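Local coordinates for AbiEi antitoxin C-terminal domain-containing protein (Mycobacterium tuberculosis, PDB 1ZEL), which is of unknown function but probably binds DNA through a winged-helix domain and carries a domain related to AbiEi-type antitoxins, at residues A[102-115]-A[174-186]. Numbering follows the deposited sequence.
Sequences FMLAGASAAWHLGY and WATGLPALGPEAL. With FMT (formic acid), chain F.
Leu104 pairs with the backbone on either side of Ala180: its N donates to Pro179 O at 2.9 Å, and its O receives Leu181 N (N-H...O angle 167°). Packing is tight around this bridge. Leu104 CB meets Ala180 CB, while CD1 touches both Ala175 CB and Leu178 CB; Leu181 CD1 lies on Ala105 CB and CD2 on the sulfur of Met103. Leu186, with CG anti to its backbone N (chi1 171°), sets CD1 against Gly106 O and CD2 on Ala110 CB. Within the AbiEi antitoxin C-terminal family region, the single bridge adds residues 179-181 beside strand 103-104, and helix 106-113 packs against the start of helix 183-192. Leu113, in the last turn of helix 106-113 before the Schellman motif at Gly114, has CD2 3.5 Å from Trp174 CZ3 and CD1 against the Gly182-Pro183 link. Tyr115, CD1 on Leu186 CD2, hydrogen-bonds through OH to Asp213 of the sodium site. Buried Leu181 O lacks a hydrogen-bond partner. His112 is partly exposed yet closely packed, CB 3.6 Å from Trp174 CZ3, Ala175 CA over one ring face, NE2 hydrogen-bonded to Tyr87 OH. Looser are exposed Pro179, CB 4.1 Å from Met103 CG, and Thr176, CG2 3.9 Å from His112 CE1.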
loop_
_atom_site.group_PDB
_atom_site.type_symbol
_atom_site.label_atom_id
_atom_site.label_comp_id
_atom_site.label_asym_id
_atom_site.label_seq_id
_atom_site.Cartn_x
_atom_site.Cartn_y
_atom_site.Cartn_z
ATOM N N PHE A 102 -7.424 4.413 4.522
ATOM C CA PHE A 102 -6.257 3.546 4.426
ATOM C C PHE A 102 -5.129 4.327 3.812
ATOM O O PHE A 102 -5.347 5.358 3.149
ATOM C CB PHE A 102 -6.522 2.279 3.557
ATOM C CG PHE A 102 -6.920 2.593 2.121
ATOM C CD1 PHE A 102 -5.947 2.857 1.157
ATOM C CD2 PHE A 102 -8.259 2.608 1.737
ATOM C CE1 PHE A 102 -6.304 3.181 -0.151
ATOM C CE2 PHE A 102 -8.625 2.901 0.401
ATOM C CZ PHE A 102 -7.632 3.196 -0.527
ATOM N N MET A 103 -3.919 3.819 4.014
ATOM C CA MET A 103 -2.772 4.266 3.263
ATOM C C MET A 103 -2.007 3.050 2.762
ATOM O O MET A 103 -1.873 2.077 3.493
ATOM C CB MET A 103 -1.870 5.132 4.153
ATOM C CG MET A 103 -2.591 6.328 4.730
ATOM S SD MET A 103 -1.604 7.423 5.773
ATOM C CE MET A 103 -0.621 8.266 4.559
ATOM N N LEU A 104 -1.508 3.102 1.521
ATOM C CA LEU A 104 -0.585 2.093 1.038
ATOM C C LEU A 104 0.589 2.015 2.008
ATOM O O LEU A 104 1.087 3.052 2.475
ATOM C CB LEU A 104 -0.102 2.429 -0.376
ATOM C CG LEU A 104 -1.131 2.317 -1.498
ATOM C CD1 LEU A 104 -0.559 2.792 -2.839
ATOM C CD2 LEU A 104 -1.679 0.899 -1.601
ATOM N N ALA A 105 1.003 0.796 2.354
ATOM C CA ALA A 105 2.064 0.608 3.350
ATOM C C ALA A 105 3.115 -0.366 2.861
ATOM O O ALA A 105 3.108 -0.768 1.689
ATOM C CB ALA A 105 1.480 0.150 4.701
ATOM N N GLY A 106 4.024 -0.739 3.758
ATOM C CA GLY A 106 4.973 -1.827 3.510
ATOM C C GLY A 106 5.564 -1.790 2.125
ATOM O O GLY A 106 6.018 -0.735 1.692
ATOM N N ALA A 107 5.499 -2.926 1.418
ATOM C CA ALA A 107 6.095 -3.070 0.090
ATOM C C ALA A 107 5.549 -2.113 -0.979
ATOM O O ALA A 107 6.299 -1.694 -1.870
ATOM C CB ALA A 107 5.973 -4.517 -0.392
ATOM N N SER A 108 4.267 -1.756 -0.898
ATOM C CA SER A 108 3.724 -0.832 -1.898
ATOM C C SER A 108 4.272 0.569 -1.737
ATOM O O SER A 108 4.640 1.200 -2.726
ATOM C CB SER A 108 2.188 -0.815 -1.876
ATOM O OG SER A 108 1.710 -2.055 -2.403
ATOM N N ALA A 109 4.310 1.051 -0.499
ATOM C CA ALA A 109 4.911 2.336 -0.184
ATOM C C ALA A 109 6.390 2.334 -0.575
ATOM O O ALA A 109 6.858 3.284 -1.201
ATOM C CB ALA A 109 4.776 2.639 1.286
ATOM N N ALA A 110 7.128 1.280 -0.212
ATOM C CA ALA A 110 8.562 1.188 -0.536
ATOM C C ALA A 110 8.791 1.206 -2.047
ATOM O O ALA A 110 9.784 1.773 -2.550
ATOM C CB ALA A 110 9.159 -0.111 0.065
ATOM N N TRP A 111 7.895 0.551 -2.785
ATOM C CA TRP A 111 8.038 0.434 -4.232
ATOM C C TRP A 111 7.940 1.807 -4.887
ATOM O O TRP A 111 8.804 2.202 -5.656
ATOM C CB TRP A 111 6.981 -0.548 -4.781
ATOM C CG TRP A 111 6.727 -0.476 -6.267
ATOM C CD1 TRP A 111 5.569 -0.094 -6.885
ATOM C CD2 TRP A 111 7.646 -0.819 -7.321
ATOM N NE1 TRP A 111 5.706 -0.176 -8.247
ATOM C CE2 TRP A 111 6.967 -0.622 -8.541
ATOM C CE3 TRP A 111 8.961 -1.288 -7.345
ATOM C CZ2 TRP A 111 7.562 -0.849 -9.776
ATOM C CZ3 TRP A 111 9.568 -1.503 -8.584
ATOM C CH2 TRP A 111 8.861 -1.284 -9.779
ATOM N N HIS A 112 6.902 2.560 -4.544
ATOM C CA HIS A 112 6.697 3.864 -5.159
ATOM C C HIS A 112 7.683 4.928 -4.669
ATOM O O HIS A 112 7.962 5.871 -5.406
ATOM C CB HIS A 112 5.245 4.313 -4.987
ATOM C CG HIS A 112 4.258 3.455 -5.728
ATOM N ND1 HIS A 112 4.245 3.357 -7.108
ATOM C CD2 HIS A 112 3.243 2.673 -5.285
ATOM C CE1 HIS A 112 3.280 2.530 -7.479
ATOM N NE2 HIS A 112 2.654 2.103 -6.392
ATOM N N LEU A 113 8.206 4.762 -3.454
ATOM C CA LEU A 113 9.231 5.644 -2.897
ATOM C C LEU A 113 10.592 5.308 -3.505
ATOM O O LEU A 113 11.534 6.118 -3.441
ATOM C CB LEU A 113 9.307 5.503 -1.368
ATOM C CG LEU A 113 8.210 6.139 -0.505
ATOM C CD1 LEU A 113 8.373 5.774 0.990
ATOM C CD2 LEU A 113 8.170 7.662 -0.717
ATOM N N GLY A 114 10.686 4.130 -4.112
ATOM C CA GLY A 114 11.876 3.781 -4.913
ATOM C C GLY A 114 12.900 2.891 -4.243
ATOM O O GLY A 114 14.024 2.760 -4.741
ATOM N N TYR A 115 12.495 2.208 -3.169
ATOM C CA TYR A 115 13.441 1.405 -2.390
ATOM C C TYR A 115 13.460 -0.078 -2.757
ATOM O O TYR A 115 14.129 -0.865 -2.081
ATOM C CB TYR A 115 13.208 1.601 -0.879
ATOM C CG TYR A 115 13.111 3.056 -0.468
ATOM C CD1 TYR A 115 12.056 3.522 0.322
ATOM C CD2 TYR A 115 14.033 3.969 -0.915
ATOM C CE1 TYR A 115 11.969 4.859 0.665
ATOM C CE2 TYR A 115 13.942 5.322 -0.571
ATOM C CZ TYR A 115 12.915 5.750 0.210
ATOM O OH TYR A 115 12.808 7.074 0.539
ATOM N N TRP A 174 2.387 10.100 -7.175
ATOM C CA TRP A 174 3.573 9.247 -6.986
ATOM C C TRP A 174 3.232 7.794 -6.590
ATOM O O TRP A 174 3.985 6.886 -6.928
ATOM C CB TRP A 174 4.564 9.895 -5.996
ATOM C CG TRP A 174 4.069 9.875 -4.590
ATOM C CD1 TRP A 174 3.215 10.765 -3.988
ATOM C CD2 TRP A 174 4.357 8.876 -3.623
ATOM N NE1 TRP A 174 2.964 10.370 -2.692
ATOM C CE2 TRP A 174 3.657 9.211 -2.446
ATOM C CE3 TRP A 174 5.125 7.713 -3.642
ATOM C CZ2 TRP A 174 3.710 8.420 -1.296
ATOM C CZ3 TRP A 174 5.205 6.942 -2.484
ATOM C CH2 TRP A 174 4.487 7.297 -1.329
ATOM N N ALA A 175 2.113 7.589 -5.881
ATOM C CA ALA A 175 1.607 6.227 -5.555
ATOM C C ALA A 175 0.290 5.951 -6.305
ATOM O O ALA A 175 -0.655 5.323 -5.759
ATOM C CB ALA A 175 1.428 6.031 -4.024
ATOM N N THR A 176 0.242 6.454 -7.547
ATOM C CA THR A 176 -0.856 6.295 -8.512
ATOM C C THR A 176 -2.143 6.964 -8.070
ATOM O O THR A 176 -3.235 6.595 -8.536
ATOM C CB THR A 176 -1.172 4.816 -8.818
ATOM O OG1 THR A 176 -1.922 4.264 -7.721
ATOM C CG2 THR A 176 0.089 4.009 -9.051
ATOM N N GLY A 177 -2.028 7.910 -7.143
ATOM C CA GLY A 177 -3.183 8.665 -6.709
ATOM C C GLY A 177 -3.766 8.269 -5.371
ATOM O O GLY A 177 -4.684 8.923 -4.896
ATOM N N LEU A 178 -3.261 7.191 -4.773
ATOM C CA LEU A 178 -3.758 6.769 -3.465
ATOM C C LEU A 178 -2.852 7.329 -2.390
ATOM O O LEU A 178 -1.698 7.613 -2.679
ATOM C CB LEU A 178 -3.773 5.242 -3.373
ATOM C CG LEU A 178 -4.745 4.542 -4.315
ATOM C CD1 LEU A 178 -4.446 3.073 -4.221
ATOM C CD2 LEU A 178 -6.204 4.831 -3.949
ATOM N N PRO A 179 -3.367 7.470 -1.159
ATOM C CA PRO A 179 -2.576 7.869 0.014
ATOM C C PRO A 179 -1.580 6.756 0.316
ATOM O O PRO A 179 -1.918 5.578 0.153
ATOM C CB PRO A 179 -3.607 7.938 1.141
ATOM C CG PRO A 179 -4.923 7.915 0.500
ATOM C CD PRO A 179 -4.779 7.220 -0.809
ATOM N N ALA A 180 -0.346 7.125 0.677
ATOM C CA ALA A 180 0.706 6.151 0.933
ATOM C C ALA A 180 1.638 6.681 2.017
ATOM O O ALA A 180 1.849 7.908 2.152
ATOM C CB ALA A 180 1.490 5.844 -0.360
ATOM N N LEU A 181 2.191 5.749 2.790
ATOM C CA LEU A 181 3.125 6.075 3.849
ATOM C C LEU A 181 4.378 6.677 3.233
ATOM O O LEU A 181 4.805 6.257 2.145
ATOM C CB LEU A 181 3.545 4.808 4.608
ATOM C CG LEU A 181 2.478 4.096 5.447
ATOM C CD1 LEU A 181 3.146 3.010 6.304
ATOM C CD2 LEU A 181 1.647 5.070 6.284
ATOM N N GLY A 182 4.946 7.651 3.923
ATOM C CA GLY A 182 6.235 8.177 3.538
ATOM C C GLY A 182 7.355 7.307 4.097
ATOM O O GLY A 182 7.098 6.281 4.731
ATOM N N PRO A 183 8.614 7.709 3.855
ATOM C CA PRO A 183 9.739 6.876 4.269
ATOM C C PRO A 183 9.820 6.722 5.782
ATOM O O PRO A 183 10.160 5.651 6.254
ATOM C CB PRO A 183 10.967 7.624 3.746
ATOM C CG PRO A 183 10.520 9.008 3.476
ATOM C CD PRO A 183 9.047 8.916 3.134
ATOM N N GLU A 184 9.522 7.783 6.531
ATOM C CA GLU A 184 9.558 7.672 7.980
ATOM C C GLU A 184 8.553 6.658 8.490
ATOM O O GLU A 184 8.897 5.788 9.284
ATOM C CB GLU A 184 9.359 9.036 8.651
ATOM C CG GLU A 184 10.501 9.996 8.321
ATOM C CD GLU A 184 10.154 10.956 7.195
ATOM O OE1 GLU A 184 9.189 10.671 6.462
ATOM O OE2 GLU A 184 10.844 11.991 7.053
ATOM N N ALA A 185 7.323 6.731 8.000
ATOM C CA ALA A 185 6.297 5.805 8.481
ATOM C C ALA A 185 6.597 4.390 8.009
ATOM O O ALA A 185 6.354 3.424 8.735
ATOM C CB ALA A 185 4.898 6.262 8.078
ATOM N N LEU A 186 7.155 4.272 6.806
ATOM C CA LEU A 186 7.588 2.974 6.314
ATOM C C LEU A 186 8.661 2.382 7.223
ATOM O O LEU A 186 8.553 1.227 7.643
ATOM C CB LEU A 186 8.129 3.093 4.892
ATOM C CG LEU A 186 8.798 1.829 4.355
ATOM C CD1 LEU A 186 7.817 0.639 4.213
ATOM C CD2 LEU A 186 9.434 2.188 3.061
HETATM C C FMT F . 2.039 -2.681 -6.018
HETATM O O1 FMT F . 2.230 -2.246 -7.161
HETATM O O2 FMT F . 2.205 -2.011 -4.986
#